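Local coordinates for hemoglobin component VII (Tokunagayusurika akamusi, PDB 1X46), which binds heme and, like other members of the globin family, probably carries or stores oxygen in the midge larva, at residues A[31-36]-A[110-115]; A[20-25]-A[118-123]; A[3-8]-A[138-143]. All coordinates share one frame; numbering follows the deposited sequence.

Contact 1 of 3, residues A[31-36]-A[110-115]; sequences YNFFKS and EEFETA. With HEM (protoporphyrin IX containing Fe), chain B.
Phe33 and Phe112 meet in a T-shaped stack, with CD1 at the edge of Phe112 standing 3.6 Å above the centre of the Phe33 ring. The centroids are 5.0 Å apart and the ring planes lie at 66°, so the edge enters obliquely rather than upright. Both rings belong to the heme pocket. One face of Phe112 covers the porphyrin vinyl, HEM CAB lying 3.9 Å above its plane, while CZ of Phe33 reaches the methyl HEM CMC at 3.8 Å. With CG anti to the backbone N (chi1 175°), Phe33 extends from its helix along the opposing backbone, and its CE1 rests 3.6 Å from Phe112 CA. Farther out, the methyl CB of Ala115 sits at the edge of the Phe33 ring and 4.0 Å from Phe33 CA. This small residue marks where the helix segments approach, their axes 9.2 Å apart and crossing at 116°, in the pairing of helices B and G of the globin fold. Ile68 and Ile72 of helix 59-78 also pack against Phe112. With an alanine here instead of Phe33, the face that receives Phe112 CD1 is gone, and Phe112 would probably be freer to shift against the vinyl. Where the two rings face the heme the contacts are carbon to carbon, which makes this part of the pocket apolar on the side where a water binds the iron at 2.1 Å.

Contact 2 of 3, residues A[20-25]-A[118-123]; sequences AQIHDK and AFLESH
Ile22 lies at the edge of the Phe119 ring, its CB in the ring plane and 4.0 Å from Phe119 CE2, and the two side chains run past one another in opposite directions. Leu120 instead meets Ile22 at about a right angle, branch end against branch end, with Ile22 CD1 only 3.5 Å from Leu120 CD2. The first torsion explains this reach: CG1 of Ile22 stands between the backbone N and the carbonyl carbon (chi1 67°), which sends CD1 to Leu120 and leaves CG2 to touch CB of His123 at 4.0 Å. The imidazole of His123 folds back along its own helix, its CD2 3.3 Å above the centre of the Phe119 ring, so that this ring has a face and an edge engaged at once. In globin terms, the corner between helices A and B here packs on the C-terminal end of helix G. A type I turn from Ile22 to Lys25 makes that corner, closed by Lys25 N to Ile22 O at 2.8 Å, and Lys25 is the N-cap residue of helix 26-36. CB of Lys25 also touches the Phe119 edge, 4.1 Å from CZ. Its chain then runs extended and bends at the last torsion, bringing NZ to Gln21 O at 2.9 Å in a hydrogen bond that braces the turn. The side chain of Gln21 extends toward the end of helix 106-123, where its OE1 accepts a hydrogen bond from Ser125 N.

Contact 3 of 3, residues A[3-8]-A[138-143]; sequences TWVDME and AFNNMY
Asn141 turns its CG anti to the carbonyl carbon (chi1 -74°), while Trp4 holds its CG anti to the backbone N (chi1 -173°), and these torsions bring the amide over the indole. The planes are only 6° apart, and Asn141 CG sits 3.7 Å above the ring system, the evidence for a stack. Asn141 CB adds a CH-pi contact over the six-membered ring, 3.7 Å from its centroid. In the same pose the amide grips the backbone of Val5 twice: Val5 N donates an almost straight bond to Asn141 OD1 at 2.9 Å, and Asn141 ND2 donates to Val5 O at 2.8 Å, approaching from above that carbonyl plane. Beside this pair, the sulfur of Met7 packs on Ala138, with SD 3.6 Å from its CA. Trp4 NE1 donates to Asp6 OD1 at 3.1 Å, in the indole plane, which helps fix the ring's rotation, and Lys89 makes a cation-pi contact with the indole. The N-terminal stretch ahead of helix 9-20 is thus joined to helix 129-146, helix H of the globin fold. One buried amide serves as both donor and acceptor to an extended backbone, so both OD1 and ND2 have a backbone partner while the aromatic ring covers the group.

Contacts 1 and 2 share helix 106-123, their centres about 13 Å apart, and they touch where Asn32 ND2 lies 3.8 Å from Phe119 CB. Contact 3 lies about 20 Å from contact 1, centre to centre, but joins it through Tyr143, whose OH is 2.7 Å from Glu113 OE1, a probable hydrogen bond between helices 106-123 and 129-146. Contacts 2 and 3 do not touch; their nearest atoms are about 6 Å apart. Contact 1 alone of the three lines the heme pocket. The side chains of Ile22 in contact 2 and Ala138 in contact 3 each remain about 11 Å from the heme, so both contacts join parts of the fold away from it.

Contact 1 of 3, residues A[31-36]-A[110-115]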
loop_
_atom_site.group_PDB
_atom_site.type_symbol
_atom_site.label_atom_id
_atom_site.label_comp_id
_atom_site.label_asym_id
_atom_site.label_seq_id
_atom_site.Cartn_x
_atom_site.Cartn_y
_atom_site.Cartn_z
ATOM N N TYR A 31 -1.990 -7.912 8.838
ATOM C CA TYR A 31 -3.088 -8.358 9.684
ATOM C C TYR A 31 -4.254 -7.357 9.642
ATOM O O TYR A 31 -5.407 -7.794 9.496
ATOM C CB TYR A 31 -2.583 -8.554 11.115
ATOM C CG TYR A 31 -3.682 -8.876 12.086
ATOM C CD1 TYR A 31 -4.033 -10.191 12.349
ATOM C CD2 TYR A 31 -4.361 -7.852 12.750
ATOM C CE1 TYR A 31 -5.044 -10.493 13.254
ATOM C CE2 TYR A 31 -5.390 -8.156 13.653
ATOM C CZ TYR A 31 -5.700 -9.483 13.885
ATOM O OH TYR A 31 -6.692 -9.828 14.778
ATOM N N ASN A 32 -3.952 -6.057 9.709
ATOM C CA ASN A 32 -5.018 -5.060 9.680
ATOM C C ASN A 32 -5.799 -5.101 8.373
ATOM O O ASN A 32 -7.025 -4.993 8.346
ATOM C CB ASN A 32 -4.449 -3.684 9.921
ATOM C CG ASN A 32 -5.509 -2.630 9.960
ATOM O OD1 ASN A 32 -6.362 -2.629 10.857
ATOM N ND2 ASN A 32 -5.461 -1.718 9.011
ATOM N N PHE A 33 -5.091 -5.289 7.277
ATOM C CA PHE A 33 -5.727 -5.387 5.972
ATOM C C PHE A 33 -6.660 -6.573 5.918
ATOM O O PHE A 33 -7.831 -6.399 5.554
ATOM C CB PHE A 33 -4.633 -5.438 4.872
ATOM C CG PHE A 33 -5.179 -5.663 3.477
ATOM C CD1 PHE A 33 -6.245 -4.911 3.000
ATOM C CD2 PHE A 33 -4.626 -6.656 2.644
ATOM C CE1 PHE A 33 -6.753 -5.121 1.704
ATOM C CE2 PHE A 33 -5.131 -6.882 1.357
ATOM C CZ PHE A 33 -6.189 -6.093 0.877
ATOM N N PHE A 34 -6.197 -7.775 6.294
ATOM C CA PHE A 34 -7.045 -8.946 6.212
ATOM C C PHE A 34 -8.183 -8.900 7.238
ATOM O O PHE A 34 -9.265 -9.417 6.949
ATOM C CB PHE A 34 -6.191 -10.209 6.435
ATOM C CG PHE A 34 -5.302 -10.581 5.253
ATOM C CD1 PHE A 34 -5.502 -10.042 3.978
ATOM C CD2 PHE A 34 -4.299 -11.511 5.438
ATOM C CE1 PHE A 34 -4.682 -10.416 2.921
ATOM C CE2 PHE A 34 -3.478 -11.914 4.397
ATOM C CZ PHE A 34 -3.650 -11.375 3.140
ATOM N N LYS A 35 -7.943 -8.330 8.420
ATOM C CA LYS A 35 -9.011 -8.180 9.430
ATOM C C LYS A 35 -10.120 -7.282 8.865
ATOM O O LYS A 35 -11.309 -7.608 9.019
ATOM C CB LYS A 35 -8.454 -7.649 10.760
ATOM C CG LYS A 35 -9.451 -7.668 11.911
ATOM C CD LYS A 35 -9.567 -9.062 12.539
ATOM C CE LYS A 35 -10.408 -9.009 13.811
ATOM N NZ LYS A 35 -11.808 -9.495 13.605
ATOM N N SER A 36 -9.736 -6.201 8.190
ATOM C CA SER A 36 -10.691 -5.259 7.649
ATOM C C SER A 36 -11.362 -5.787 6.383
ATOM O O SER A 36 -12.519 -5.431 6.075
ATOM C CB SER A 36 -10.008 -3.961 7.307
ATOM O OG SER A 36 -9.535 -3.345 8.489
ATOM N N GLU A 110 -8.368 0.190 -3.427
ATOM C CA GLU A 110 -8.932 1.208 -2.559
ATOM C C GLU A 110 -9.187 0.680 -1.138
ATOM O O GLU A 110 -9.016 1.421 -0.176
ATOM C CB GLU A 110 -10.246 1.750 -3.139
ATOM C CG GLU A 110 -10.093 2.531 -4.437
ATOM C CD GLU A 110 -11.412 3.133 -4.912
ATOM O OE1 GLU A 110 -12.491 2.777 -4.380
ATOM O OE2 GLU A 110 -11.357 4.005 -5.797
ATOM N N GLU A 111 -9.570 -0.601 -1.034
ATOM C CA GLU A 111 -9.785 -1.236 0.272
ATOM C C GLU A 111 -8.458 -1.294 1.042
ATOM O O GLU A 111 -8.420 -1.027 2.246
ATOM C CB GLU A 111 -10.377 -2.627 0.072
ATOM C CG GLU A 111 -11.815 -2.580 -0.419
ATOM C CD GLU A 111 -12.332 -3.927 -0.872
ATOM O OE1 GLU A 111 -11.513 -4.857 -1.159
ATOM O OE2 GLU A 111 -13.588 -4.084 -0.920
ATOM N N PHE A 112 -7.379 -1.610 0.321
ATOM C CA PHE A 112 -6.048 -1.636 0.948
ATOM C C PHE A 112 -5.697 -0.235 1.449
ATOM O O PHE A 112 -5.204 -0.051 2.566
ATOM C CB PHE A 112 -4.988 -2.144 -0.055
ATOM C CG PHE A 112 -3.616 -2.248 0.554
ATOM C CD1 PHE A 112 -3.199 -3.449 1.100
ATOM C CD2 PHE A 112 -2.776 -1.128 0.635
ATOM C CE1 PHE A 112 -1.944 -3.552 1.702
ATOM C CE2 PHE A 112 -1.511 -1.222 1.231
ATOM C CZ PHE A 112 -1.124 -2.458 1.777
ATOM N N GLU A 113 -5.975 0.784 0.635
ATOM C CA GLU A 113 -5.790 2.172 1.060
ATOM C C GLU A 113 -6.604 2.498 2.326
ATOM O O GLU A 113 -6.094 3.100 3.254
ATOM C CB GLU A 113 -6.144 3.119 -0.090
ATOM C CG GLU A 113 -6.231 4.588 0.312
ATOM C CD GLU A 113 -6.755 5.517 -0.792
ATOM O OE1 GLU A 113 -7.282 5.053 -1.799
ATOM O OE2 GLU A 113 -6.695 6.756 -0.574
ATOM N N THR A 114 -7.885 2.133 2.322
ATOM C CA THR A 114 -8.747 2.390 3.467
ATOM C C THR A 114 -8.206 1.787 4.757
ATOM O O THR A 114 -8.118 2.481 5.798
ATOM C CB THR A 114 -10.155 1.874 3.159
ATOM O OG1 THR A 114 -10.705 2.672 2.081
ATOM C CG2 THR A 114 -11.087 2.091 4.362
ATOM N N ALA A 115 -7.769 0.527 4.658
ATOM C CA ALA A 115 -7.189 -0.110 5.827
ATOM C C ALA A 115 -5.884 0.555 6.271
ATOM O O ALA A 115 -5.688 0.730 7.462
ATOM C CB ALA A 115 -6.972 -1.602 5.597
HETATM C CHA HEM B . 1.130 -11.008 -4.337
HETATM C CHB HEM B . 2.527 -6.428 -3.577
HETATM C CHC HEM B . -2.102 -5.143 -2.965
HETATM C CHD HEM B . -3.520 -9.702 -3.702
HETATM C C1A HEM B . 1.897 -9.899 -4.120
HETATM C C2A HEM B . 3.344 -9.885 -4.117
HETATM C C3A HEM B . 3.706 -8.624 -3.903
HETATM C C4A HEM B . 2.542 -7.786 -3.820
HETATM C CMA HEM B . 5.159 -8.106 -3.815
HETATM C CAA HEM B . 4.264 -11.142 -4.219
HETATM C CBA HEM B . 4.455 -11.735 -5.630
HETATM C CGA HEM B . 5.199 -10.762 -6.512
HETATM O O1A HEM B . 4.662 -10.372 -7.568
HETATM O O2A HEM B . 6.346 -10.364 -6.162
HETATM C C1B HEM B . 1.414 -5.683 -3.294
HETATM C C2B HEM B . 1.367 -4.280 -2.953
HETATM C C3B HEM B . 0.074 -3.925 -2.781
HETATM C C4B HEM B . -0.720 -5.111 -3.040
HETATM C CMB HEM B . 2.633 -3.393 -2.799
HETATM C CAB HEM B . -0.585 -2.579 -2.401
HETATM C CBB HEM B . 0.066 -1.421 -2.293
HETATM C C1C HEM B . -2.900 -6.244 -3.100
HETATM C C2C HEM B . -4.355 -6.301 -2.986
HETATM C C3C HEM B . -4.739 -7.564 -3.156
HETATM C C4C HEM B . -3.556 -8.355 -3.432
HETATM C CMC HEM B . -5.265 -5.078 -2.714
HETATM C CAC HEM B . -6.187 -8.121 -3.128
HETATM C C1D HEM B . -2.405 -10.438 -3.989
HETATM C C2D HEM B . -2.428 -11.848 -4.281
HETATM C C3D HEM B . -0.998 -12.245 -4.486
HETATM C C4D HEM B . -0.241 -11.039 -4.251
HETATM C CMD HEM B . -3.680 -12.745 -4.366
HETATM C CAD HEM B . -0.485 -13.668 -4.824
HETATM C CBD HEM B . -0.367 -14.514 -3.561
HETATM C CGD HEM B . 0.013 -15.939 -3.917
HETATM O O1D HEM B . 0.565 -16.174 -5.016
HETATM O O2D HEM B . -0.267 -16.849 -3.101
HETATM N NA HEM B . 1.443 -8.611 -3.950
HETATM N NB HEM B . 0.105 -6.173 -3.315
HETATM N NC HEM B . -2.440 -7.516 -3.388
HETATM N ND HEM B . -1.086 -9.965 -4.000
HETATM FE FE HEM B . -0.494 -8.064 -3.670
HETATM O O HOH W 1 -0.468 -8.446 -1.625
#

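Contact 2 of 3, residues A[20-25]-A[118-123]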
loop_
_atom_site.group_PDB
_atom_site.type_symbol
_atom_site.label_atom_id
_atom_site.label_comp_id
_atom_site.label_asym_id
_atom_site.label_seq_id
_atom_site.Cartn_x
_atom_site.Cartn_y
_atom_site.Cartn_z
ATOM N N ALA A 20 7.615 6.015 7.641
ATOM C CA ALA A 20 8.734 5.594 8.480
ATOM C C ALA A 20 8.291 5.177 9.893
ATOM O O ALA A 20 8.980 4.395 10.564
ATOM C CB ALA A 20 9.791 6.711 8.545
ATOM N N GLN A 21 7.129 5.681 10.325
ATOM C CA GLN A 21 6.589 5.348 11.645
ATOM C C GLN A 21 5.933 3.956 11.681
ATOM O O GLN A 21 5.733 3.398 12.762
ATOM C CB GLN A 21 5.561 6.401 12.074
ATOM C CG GLN A 21 6.138 7.768 12.397
ATOM C CD GLN A 21 5.177 8.607 13.223
ATOM O OE1 GLN A 21 4.838 8.230 14.360
ATOM N NE2 GLN A 21 4.723 9.722 12.658
ATOM N N ILE A 22 5.579 3.403 10.516
ATOM C CA ILE A 22 4.891 2.113 10.465
ATOM C C ILE A 22 5.586 1.058 9.625
ATOM O O ILE A 22 5.158 -0.098 9.620
ATOM C CB ILE A 22 3.417 2.301 9.999
ATOM C CG1 ILE A 22 3.355 2.766 8.532
ATOM C CG2 ILE A 22 2.687 3.289 10.937
ATOM C CD1 ILE A 22 1.970 2.535 7.929
ATOM N N HIS A 23 6.667 1.416 8.931
ATOM C CA HIS A 23 7.222 0.440 7.995
ATOM C C HIS A 23 7.900 -0.778 8.601
ATOM O O HIS A 23 8.137 -1.774 7.895
ATOM C CB HIS A 23 8.053 1.105 6.895
ATOM C CG HIS A 23 9.315 1.761 7.353
ATOM N ND1 HIS A 23 9.828 1.629 8.624
ATOM C CD2 HIS A 23 10.184 2.552 6.679
ATOM C CE1 HIS A 23 10.952 2.317 8.716
ATOM N NE2 HIS A 23 11.199 2.878 7.547
ATOM N N ASP A 24 8.164 -0.730 9.910
ATOM C CA ASP A 24 8.676 -1.876 10.599
ATOM C C ASP A 24 7.551 -2.621 11.319
ATOM O O ASP A 24 7.798 -3.497 12.155
ATOM C CB ASP A 24 9.782 -1.442 11.555
ATOM C CG ASP A 24 9.269 -0.596 12.691
ATOM O OD1 ASP A 24 8.298 0.180 12.509
ATOM O OD2 ASP A 24 9.793 -0.649 13.821
ATOM N N LYS A 25 6.309 -2.341 10.918
ATOM C CA LYS A 25 5.133 -3.022 11.447
ATOM C C LYS A 25 4.457 -3.834 10.338
ATOM O O LYS A 25 3.235 -3.857 10.252
ATOM C CB LYS A 25 4.143 -2.019 12.050
ATOM C CG LYS A 25 4.720 -1.235 13.255
ATOM C CD LYS A 25 3.733 -0.185 13.758
ATOM C CE LYS A 25 4.243 0.519 15.020
ATOM N NZ LYS A 25 5.497 1.314 14.788
ATOM N N ALA A 118 -6.547 3.794 8.143
ATOM C CA ALA A 118 -6.937 3.537 9.530
ATOM C C ALA A 118 -5.725 3.166 10.368
ATOM O O ALA A 118 -5.584 3.605 11.493
ATOM C CB ALA A 118 -7.995 2.454 9.601
ATOM N N PHE A 119 -4.809 2.378 9.799
ATOM C CA PHE A 119 -3.608 1.993 10.531
ATOM C C PHE A 119 -2.701 3.197 10.793
ATOM O O PHE A 119 -2.149 3.339 11.878
ATOM C CB PHE A 119 -2.845 0.953 9.704
ATOM C CG PHE A 119 -1.791 0.201 10.500
ATOM C CD1 PHE A 119 -2.161 -0.881 11.282
ATOM C CD2 PHE A 119 -0.459 0.590 10.469
ATOM C CE1 PHE A 119 -1.193 -1.572 12.051
ATOM C CE2 PHE A 119 0.511 -0.096 11.219
ATOM C CZ PHE A 119 0.157 -1.170 12.004
ATOM N N LEU A 120 -2.518 4.060 9.792
ATOM C CA LEU A 120 -1.708 5.259 9.971
ATOM C C LEU A 120 -2.350 6.187 11.009
ATOM O O LEU A 120 -1.663 6.787 11.852
ATOM C CB LEU A 120 -1.556 5.985 8.627
ATOM C CG LEU A 120 -0.571 5.379 7.623
ATOM C CD1 LEU A 120 -0.960 5.752 6.202
ATOM C CD2 LEU A 120 0.839 5.876 7.934
ATOM N N GLU A 121 -3.674 6.293 10.969
ATOM C CA GLU A 121 -4.369 7.111 11.953
ATOM C C GLU A 121 -4.152 6.584 13.374
ATOM O O GLU A 121 -3.962 7.375 14.301
ATOM C CB GLU A 121 -5.860 7.229 11.613
ATOM C CG GLU A 121 -6.608 8.272 12.432
ATOM C CD GLU A 121 -8.102 8.165 12.256
ATOM O OE1 GLU A 121 -8.604 7.054 11.962
ATOM O OE2 GLU A 121 -8.777 9.206 12.413
ATOM N N SER A 122 -4.144 5.262 13.516
ATOM C CA SER A 122 -3.891 4.618 14.811
ATOM C C SER A 122 -2.441 4.744 15.279
ATOM O O SER A 122 -2.204 4.882 16.479
ATOM C CB SER A 122 -4.277 3.135 14.758
ATOM O OG SER A 122 -5.684 3.001 14.603
ATOM N N HIS A 123 -1.473 4.656 14.362
ATOM C CA HIS A 123 -0.077 4.469 14.785
ATOM C C HIS A 123 0.913 5.578 14.473
ATOM O O HIS A 123 1.957 5.648 15.135
ATOM C CB HIS A 123 0.460 3.127 14.269
ATOM C CG HIS A 123 -0.361 1.958 14.712
ATOM N ND1 HIS A 123 -0.293 1.436 15.990
ATOM C CD2 HIS A 123 -1.309 1.243 14.064
ATOM C CE1 HIS A 123 -1.147 0.432 16.098
ATOM N NE2 HIS A 123 -1.773 0.293 14.943
#

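Contact 3 of 3, residues A[3-8]-A[138-143]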
loop_
_atom_site.group_PDB
_atom_site.type_symbol
_atom_site.label_atom_id
_atom_site.label_comp_id
_atom_site.label_asym_id
_atom_site.label_seq_id
_atom_site.Cartn_x
_atom_site.Cartn_y
_atom_site.Cartn_z
ATOM N N THR A 3 -6.299 10.613 -12.777
ATOM C CA THR A 3 -5.331 11.372 -13.556
ATOM C C THR A 3 -4.186 11.750 -12.628
ATOM O O THR A 3 -4.404 12.201 -11.494
ATOM C CB THR A 3 -6.046 12.625 -14.134
ATOM O OG1 THR A 3 -7.098 12.201 -15.019
ATOM C CG2 THR A 3 -5.111 13.451 -15.018
ATOM N N TRP A 4 -2.948 11.549 -13.059
ATOM C CA TRP A 4 -1.791 11.953 -12.268
ATOM C C TRP A 4 -1.758 13.480 -12.025
ATOM O O TRP A 4 -1.933 14.264 -12.955
ATOM C CB TRP A 4 -0.512 11.485 -12.950
ATOM C CG TRP A 4 0.769 11.688 -12.188
ATOM C CD1 TRP A 4 1.413 12.872 -11.963
ATOM C CD2 TRP A 4 1.594 10.670 -11.593
ATOM N NE1 TRP A 4 2.582 12.656 -11.274
ATOM C CE2 TRP A 4 2.715 11.315 -11.023
ATOM C CE3 TRP A 4 1.499 9.273 -11.489
ATOM C CZ2 TRP A 4 3.743 10.614 -10.342
ATOM C CZ3 TRP A 4 2.512 8.565 -10.791
ATOM C CH2 TRP A 4 3.637 9.240 -10.255
ATOM N N VAL A 5 -1.584 13.872 -10.765
ATOM C CA VAL A 5 -1.470 15.274 -10.362
ATOM C C VAL A 5 -0.202 15.294 -9.515
ATOM O O VAL A 5 -0.162 14.703 -8.428
ATOM C CB VAL A 5 -2.740 15.752 -9.551
ATOM C CG1 VAL A 5 -2.556 17.149 -8.923
ATOM C CG2 VAL A 5 -3.998 15.716 -10.408
ATOM N N ASP A 6 0.859 15.927 -10.003
ATOM C CA ASP A 6 2.133 15.961 -9.269
ATOM C C ASP A 6 1.961 16.400 -7.816
ATOM O O ASP A 6 1.266 17.370 -7.527
ATOM C CB ASP A 6 3.138 16.890 -9.960
ATOM C CG ASP A 6 3.612 16.341 -11.293
ATOM O OD1 ASP A 6 4.261 15.270 -11.299
ATOM O OD2 ASP A 6 3.392 16.918 -12.384
ATOM N N MET A 7 2.590 15.671 -6.910
ATOM C CA MET A 7 2.448 15.960 -5.491
ATOM C C MET A 7 3.325 17.131 -5.128
ATOM O O MET A 7 4.392 17.320 -5.699
ATOM C CB MET A 7 2.884 14.768 -4.655
ATOM C CG MET A 7 1.850 13.668 -4.581
ATOM S SD MET A 7 2.478 12.245 -3.657
ATOM C CE MET A 7 2.346 12.897 -1.994
ATOM N N GLU A 8 2.871 17.896 -4.157
ATOM C CA GLU A 8 3.711 18.916 -3.541
ATOM C C GLU A 8 4.800 18.255 -2.704
ATOM O O GLU A 8 4.612 17.165 -2.171
ATOM C CB GLU A 8 2.855 19.866 -2.710
ATOM C CG GLU A 8 2.058 20.846 -3.565
ATOM C CD GLU A 8 0.872 21.452 -2.829
ATOM O OE1 GLU A 8 1.062 22.474 -2.130
ATOM O OE2 GLU A 8 -0.255 20.916 -2.952
ATOM N N ALA A 138 -0.920 10.730 -3.047
ATOM C CA ALA A 138 -0.018 9.654 -3.430
ATOM C C ALA A 138 -0.785 8.469 -4.033
ATOM O O ALA A 138 -0.440 7.951 -5.094
ATOM C CB ALA A 138 0.793 9.209 -2.229
ATOM N N PHE A 139 -1.843 8.050 -3.353
ATOM C CA PHE A 139 -2.677 6.981 -3.889
ATOM C C PHE A 139 -3.329 7.328 -5.226
ATOM O O PHE A 139 -3.395 6.481 -6.106
ATOM C CB PHE A 139 -3.726 6.516 -2.868
ATOM C CG PHE A 139 -3.202 5.490 -1.895
ATOM C CD1 PHE A 139 -2.983 4.188 -2.318
ATOM C CD2 PHE A 139 -2.930 5.814 -0.582
ATOM C CE1 PHE A 139 -2.488 3.197 -1.421
ATOM C CE2 PHE A 139 -2.439 4.836 0.299
ATOM C CZ PHE A 139 -2.226 3.549 -0.132
ATOM N N ASN A 140 -3.813 8.561 -5.379
ATOM C CA ASN A 140 -4.372 9.017 -6.649
ATOM C C ASN A 140 -3.376 8.748 -7.780
ATOM O O ASN A 140 -3.741 8.191 -8.824
ATOM C CB ASN A 140 -4.666 10.519 -6.591
ATOM C CG ASN A 140 -5.079 11.109 -7.985
ATOM O OD1 ASN A 140 -4.250 11.671 -8.750
ATOM N ND2 ASN A 140 -6.336 10.961 -8.305
ATOM N N ASN A 141 -2.128 9.145 -7.535
ATOM C CA ASN A 141 -1.090 8.999 -8.550
ATOM C C ASN A 141 -0.746 7.531 -8.801
ATOM O O ASN A 141 -0.624 7.108 -9.946
ATOM C CB ASN A 141 0.128 9.826 -8.184
ATOM C CG ASN A 141 -0.107 11.309 -8.392
ATOM O OD1 ASN A 141 -1.153 11.706 -8.904
ATOM N ND2 ASN A 141 0.882 12.142 -7.995
ATOM N N MET A 142 -0.640 6.743 -7.730
ATOM C CA MET A 142 -0.464 5.297 -7.904
ATOM C C MET A 142 -1.576 4.715 -8.798
ATOM O O MET A 142 -1.312 3.963 -9.756
ATOM C CB MET A 142 -0.465 4.586 -6.535
ATOM C CG MET A 142 -0.573 3.076 -6.621
ATOM S SD MET A 142 -0.924 2.407 -4.926
ATOM C CE MET A 142 -1.686 0.843 -5.340
ATOM N N TYR A 143 -2.828 5.032 -8.470
ATOM C CA TYR A 143 -3.976 4.524 -9.212
ATOM C C TYR A 143 -3.990 4.947 -10.680
ATOM O O TYR A 143 -4.434 4.202 -11.535
ATOM C CB TYR A 143 -5.300 4.979 -8.557
ATOM C CG TYR A 143 -5.495 4.476 -7.137
ATOM C CD1 TYR A 143 -4.799 3.368 -6.643
ATOM C CD2 TYR A 143 -6.375 5.142 -6.274
ATOM C CE1 TYR A 143 -4.998 2.937 -5.356
ATOM C CE2 TYR A 143 -6.580 4.704 -4.979
ATOM C CZ TYR A 143 -5.875 3.607 -4.532
ATOM O OH TYR A 143 -6.039 3.135 -3.231
#